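Long-range contact in KLLA0E08119p (Kluyveromyces lactis, PDB 3VA7), which probably carboxylates urea at the expense of ATP with biotin as carboxyl carrier, this chain being the urea carboxylase part of a longer bifunctional urea-degrading protein: residues G54-K66 with D75-Y89. Sequence-based numbering, arbitrary orientation.
Sequences GIKSVAVYSDPDK and DFSVALHGRTAAETY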
loop_
_atom_site.group_PDB
_atom_site.type_symbol
_atom_site.label_atom_id
_atom_site.label_comp_id
_atom_site.label_asym_id
_atom_site.label_seq_id
_atom_site.Cartn_x
_atom_site.Cartn_y
_atom_site.Cartn_z
ATOM N N GLY A 54 35.125 6.443 16.510
ATOM C CA GLY A 54 35.007 7.758 17.120
ATOM C C GLY A 54 35.417 8.852 16.150
ATOM O O GLY A 54 35.781 9.968 16.578
ATOM N N ILE A 55 35.360 8.518 14.849
ATOM C CA ILE A 55 35.654 9.398 13.739
ATOM C C ILE A 55 34.375 9.985 13.129
ATOM O O ILE A 55 33.446 9.248 12.784
ATOM C CB ILE A 55 36.358 8.634 12.624
ATOM C CG1 ILE A 55 37.645 7.969 13.143
ATOM C CG2 ILE A 55 36.625 9.548 11.425
ATOM C CD1 ILE A 55 38.377 7.160 12.065
ATOM N N LYS A 56 34.333 11.301 12.968
ATOM C CA LYS A 56 33.132 11.934 12.512
ATOM C C LYS A 56 33.017 11.622 11.047
ATOM O O LYS A 56 34.017 11.604 10.373
ATOM C CB LYS A 56 33.128 13.447 12.838
ATOM C CG LYS A 56 32.526 13.725 14.261
ATOM C CD LYS A 56 33.290 14.809 15.031
ATOM C CE LYS A 56 33.187 16.264 14.372
ATOM N NZ LYS A 56 34.164 17.369 14.845
ATOM N N SER A 57 31.805 11.327 10.577
ATOM C CA SER A 57 31.569 10.972 9.212
ATOM C C SER A 57 30.719 11.988 8.478
ATOM O O SER A 57 29.843 12.681 9.044
ATOM C CB SER A 57 30.895 9.609 9.124
ATOM O OG SER A 57 29.587 9.645 9.649
ATOM N N VAL A 58 30.972 12.049 7.179
ATOM C CA VAL A 58 30.251 12.927 6.302
ATOM C C VAL A 58 29.648 12.169 5.119
ATOM O O VAL A 58 30.372 11.520 4.344
ATOM C CB VAL A 58 31.192 13.995 5.782
ATOM C CG1 VAL A 58 30.404 14.966 4.948
ATOM C CG2 VAL A 58 31.862 14.716 6.962
ATOM N N ALA A 59 28.324 12.266 5.006
ATOM C CA ALA A 59 27.574 11.766 3.867
ATOM C C ALA A 59 27.603 12.755 2.703
ATOM O O ALA A 59 27.776 13.948 2.924
ATOM C CB ALA A 59 26.114 11.499 4.259
ATOM N N VAL A 60 27.399 12.238 1.487
ATOM C CA VAL A 60 27.003 13.023 0.335
ATOM C C VAL A 60 25.845 12.317 -0.390
ATOM O O VAL A 60 25.833 11.112 -0.494
ATOM C CB VAL A 60 28.178 13.254 -0.641
ATOM C CG1 VAL A 60 29.211 14.249 -0.010
ATOM C CG2 VAL A 60 28.834 11.911 -1.073
ATOM N N TYR A 61 24.873 13.058 -0.903
ATOM C CA TYR A 61 23.763 12.420 -1.555
ATOM C C TYR A 61 23.239 13.170 -2.757
ATOM O O TYR A 61 23.242 14.398 -2.796
ATOM C CB TYR A 61 22.627 12.226 -0.571
ATOM C CG TYR A 61 22.223 13.486 0.149
ATOM C CD1 TYR A 61 21.066 14.185 -0.230
ATOM C CD2 TYR A 61 22.976 13.985 1.227
ATOM C CE1 TYR A 61 20.679 15.322 0.425
ATOM C CE2 TYR A 61 22.587 15.139 1.876
ATOM C CZ TYR A 61 21.437 15.801 1.454
ATOM O OH TYR A 61 21.028 16.952 2.076
ATOM N N SER A 62 22.781 12.405 -3.743
ATOM C CA SER A 62 21.971 12.926 -4.826
ATOM C C SER A 62 20.587 13.280 -4.311
ATOM O O SER A 62 20.297 13.112 -3.112
ATOM C CB SER A 62 21.794 11.829 -5.835
ATOM O OG SER A 62 21.104 10.766 -5.240
ATOM N N ASP A 63 19.696 13.682 -5.214
ATOM C CA ASP A 63 18.346 13.985 -4.778
ATOM C C ASP A 63 17.460 12.774 -4.480
ATOM O O ASP A 63 16.775 12.769 -3.444
ATOM C CB ASP A 63 17.677 15.050 -5.653
ATOM C CG ASP A 63 18.307 16.451 -5.452
ATOM O OD1 ASP A 63 19.227 16.622 -4.601
ATOM O OD2 ASP A 63 17.904 17.385 -6.176
ATOM N N PRO A 64 17.490 11.731 -5.327
ATOM C CA PRO A 64 16.729 10.541 -4.896
ATOM C C PRO A 64 17.246 9.912 -3.568
ATOM O O PRO A 64 16.469 9.230 -2.849
ATOM C CB PRO A 64 16.882 9.549 -6.061
ATOM C CG PRO A 64 17.533 10.351 -7.210
ATOM C CD PRO A 64 18.143 11.578 -6.644
ATOM N N ASP A 65 18.525 10.147 -3.223
ATOM C CA ASP A 65 19.069 9.581 -1.973
ATOM C C ASP A 65 18.883 10.429 -0.742
ATOM O O ASP A 65 19.348 10.049 0.329
ATOM C CB ASP A 65 20.549 9.214 -2.104
ATOM C CG ASP A 65 20.761 8.024 -3.002
ATOM O OD1 ASP A 65 19.873 7.141 -3.029
ATOM O OD2 ASP A 65 21.798 7.969 -3.678
ATOM N N LYS A 66 18.204 11.560 -0.854
ATOM C CA LYS A 66 18.154 12.436 0.294
ATOM C C LYS A 66 17.557 11.764 1.542
ATOM O O LYS A 66 17.782 12.204 2.671
ATOM C CB LYS A 66 17.534 13.806 -0.042
ATOM C CG LYS A 66 16.039 13.883 -0.323
ATOM C CD LYS A 66 15.543 15.347 -0.035
ATOM C CE LYS A 66 14.512 15.944 -1.079
ATOM N NZ LYS A 66 13.565 14.946 -1.741
ATOM N N ASP A 75 27.255 11.837 10.703
ATOM C CA ASP A 75 27.235 12.982 11.598
ATOM C C ASP A 75 26.916 14.253 10.826
ATOM O O ASP A 75 26.250 15.134 11.348
ATOM C CB ASP A 75 28.586 13.157 12.289
ATOM C CG ASP A 75 29.026 11.913 13.051
ATOM O OD1 ASP A 75 29.934 11.215 12.551
ATOM O OD2 ASP A 75 28.439 11.628 14.130
ATOM N N PHE A 76 27.404 14.368 9.594
ATOM C CA PHE A 76 27.105 15.527 8.754
ATOM C C PHE A 76 26.795 15.040 7.329
ATOM O O PHE A 76 27.038 13.868 6.993
ATOM C CB PHE A 76 28.270 16.544 8.754
ATOM C CG PHE A 76 28.792 16.880 10.134
ATOM C CD1 PHE A 76 29.907 16.212 10.654
ATOM C CD2 PHE A 76 28.162 17.849 10.927
ATOM C CE1 PHE A 76 30.395 16.503 11.943
ATOM C CE2 PHE A 76 28.633 18.150 12.237
ATOM C CZ PHE A 76 29.750 17.477 12.744
ATOM N N SER A 77 26.248 15.931 6.507
ATOM C CA SER A 77 25.878 15.567 5.153
ATOM C C SER A 77 25.822 16.780 4.217
ATOM O O SER A 77 25.623 17.893 4.632
ATOM C CB SER A 77 24.550 14.811 5.125
ATOM O OG SER A 77 23.579 15.451 5.911
ATOM N N VAL A 78 26.028 16.545 2.938
ATOM C CA VAL A 78 26.072 17.617 1.984
ATOM C C VAL A 78 25.254 17.100 0.849
ATOM O O VAL A 78 25.508 16.009 0.321
ATOM C CB VAL A 78 27.503 17.906 1.536
ATOM C CG1 VAL A 78 27.514 18.881 0.392
ATOM C CG2 VAL A 78 28.298 18.443 2.677
ATOM N N ALA A 79 24.210 17.852 0.554
ATOM C CA ALA A 79 23.417 17.644 -0.628
ATOM C C ALA A 79 24.274 18.043 -1.829
ATOM O O ALA A 79 24.808 19.150 -1.894
ATOM C CB ALA A 79 22.152 18.503 -0.555
ATOM N N LEU A 80 24.468 17.106 -2.744
ATOM C CA LEU A 80 24.947 17.441 -4.076
ATOM C C LEU A 80 23.621 17.634 -4.750
ATOM O O LEU A 80 22.606 17.039 -4.300
ATOM C CB LEU A 80 25.678 16.242 -4.688
ATOM C CG LEU A 80 26.627 15.390 -3.831
ATOM C CD1 LEU A 80 26.849 14.053 -4.492
ATOM C CD2 LEU A 80 27.933 16.099 -3.589
ATOM N N HIS A 81 23.522 18.461 -5.773
ATOM C CA HIS A 81 22.160 18.608 -6.294
ATOM C C HIS A 81 21.994 17.929 -7.642
ATOM O O HIS A 81 22.839 18.050 -8.516
ATOM C CB HIS A 81 21.700 20.068 -6.240
ATOM C CG HIS A 81 21.748 20.662 -4.855
ATOM N ND1 HIS A 81 22.882 21.259 -4.336
ATOM C CD2 HIS A 81 20.802 20.738 -3.881
ATOM C CE1 HIS A 81 22.631 21.690 -3.110
ATOM N NE2 HIS A 81 21.377 21.385 -2.808
ATOM N N GLY A 82 20.939 17.145 -7.790
ATOM C CA GLY A 82 20.715 16.455 -9.052
ATOM C C GLY A 82 20.323 15.023 -8.849
ATOM O O GLY A 82 20.171 14.564 -7.716
ATOM N N ARG A 83 20.172 14.314 -9.963
ATOM C CA ARG A 83 19.625 12.964 -9.957
ATOM C C ARG A 83 20.652 11.935 -10.445
ATOM O O ARG A 83 20.864 10.930 -9.797
ATOM C CB ARG A 83 18.311 12.921 -10.785
ATOM C CG ARG A 83 17.214 11.904 -10.335
ATOM C CD ARG A 83 15.796 12.568 -10.067
ATOM N NE ARG A 83 15.617 13.283 -8.763
ATOM C CZ ARG A 83 14.728 12.957 -7.799
ATOM N NH1 ARG A 83 13.918 11.908 -7.948
ATOM N NH2 ARG A 83 14.647 13.665 -6.667
ATOM N N THR A 84 21.316 12.182 -11.561
ATOM C CA THR A 84 22.088 11.116 -12.178
ATOM C C THR A 84 23.423 10.866 -11.487
ATOM O O THR A 84 23.967 11.742 -10.811
ATOM C CB THR A 84 22.381 11.414 -13.654
ATOM O OG1 THR A 84 23.087 12.664 -13.744
ATOM C CG2 THR A 84 21.073 11.466 -14.482
ATOM N N ALA A 85 23.961 9.667 -11.693
ATOM C CA ALA A 85 25.328 9.383 -11.296
ATOM C C ALA A 85 26.302 10.492 -11.729
ATOM O O ALA A 85 27.163 10.898 -10.965
ATOM C CB ALA A 85 25.772 8.009 -11.858
ATOM N N ALA A 86 26.170 10.979 -12.962
ATOM C CA ALA A 86 27.116 11.972 -13.484
ATOM C C ALA A 86 26.934 13.350 -12.841
ATOM O O ALA A 86 27.900 14.060 -12.577
ATOM C CB ALA A 86 27.014 12.043 -14.983
ATOM N N GLU A 87 25.677 13.690 -12.571
ATOM C CA GLU A 87 25.279 14.979 -11.969
ATOM C C GLU A 87 25.777 15.169 -10.534
ATOM O O GLU A 87 25.896 16.301 -10.054
ATOM C CB GLU A 87 23.755 15.040 -11.954
ATOM C CG GLU A 87 23.138 16.271 -12.571
ATOM C CD GLU A 87 22.002 15.902 -13.526
ATOM O OE1 GLU A 87 21.157 15.022 -13.179
ATOM O OE2 GLU A 87 21.982 16.487 -14.640
ATOM N N THR A 88 26.043 14.045 -9.860
ATOM C CA THR A 88 26.279 14.014 -8.405
ATOM C C THR A 88 27.514 13.199 -7.934
ATOM O O THR A 88 28.617 13.746 -7.792
ATOM C CB THR A 88 25.005 13.547 -7.653
ATOM O OG1 THR A 88 24.492 12.358 -8.271
ATOM C CG2 THR A 88 23.905 14.649 -7.629
ATOM N N TYR A 89 27.351 11.903 -7.689
ATOM C CA TYR A 89 28.457 11.099 -7.140
ATOM C C TYR A 89 29.780 11.171 -7.933
ATOM O O TYR A 89 30.869 11.110 -7.333
ATOM C CB TYR A 89 27.996 9.663 -6.875
ATOM C CG TYR A 89 26.861 9.628 -5.858
ATOM C CD1 TYR A 89 25.545 9.390 -6.245
ATOM C CD2 TYR A 89 27.105 9.906 -4.505
ATOM C CE1 TYR A 89 24.510 9.397 -5.322
ATOM C CE2 TYR A 89 26.078 9.905 -3.568
ATOM C CZ TYR A 89 24.788 9.653 -3.984
ATOM O OH TYR A 89 23.793 9.661 -3.045
HETATM O O HOH W 1 30.809 8.622 13.395
#
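Val60 packs CG1 against Val78 CB at 4.3 Å and lays CB against Leu80 CD2, on the face of the sheet covered by helix 92-101. Strands 56-61 and 76-79 are parallel neighbours in the biotin carboxylase N-terminal domain, joined through helix 69-73 as a beta-alpha-beta crossover; 76-79 forms the outer edge. Branched valines suit this extended backbone; on the other face Ala59 CB lies beside Ser77 CB, small enough to fit against Met47 of helix 40-53. There Tyr61, turned with CG between its backbone N and carbonyl carbon (chi1 53°), lies over Ala79, whose CA makes a CH-pi contact 3.7 Å from the ring centroid. Ala59 and Tyr61 each bond the two residues flanking their partner, as parallel pairing requires, and Ser57 O accepts from Phe76 N.

Tyr89 reaches back: CE2 touches Val60 CG2, while OH accepts from Ser62 N (3.0 Å) and donates to Asp65 OD2 (2.7 Å), a carboxylate also salt-bridged to Arg39. A phenylalanine here would keep the ring packing but would probably leave Ser62 N without its acceptor and Asp65 OD2 without the hydroxyl donor. Pro64 sets CD over one face of the Arg83 guanidinium, toward its rim, with CG against Arg83 CG. Where pairing begins, Asp75's short carboxylate reaches Ser57 N: OD1 accepts on its anti lone pair (2.7 Å, 166° at the hydrogen) and from a water shared with Ile55 O.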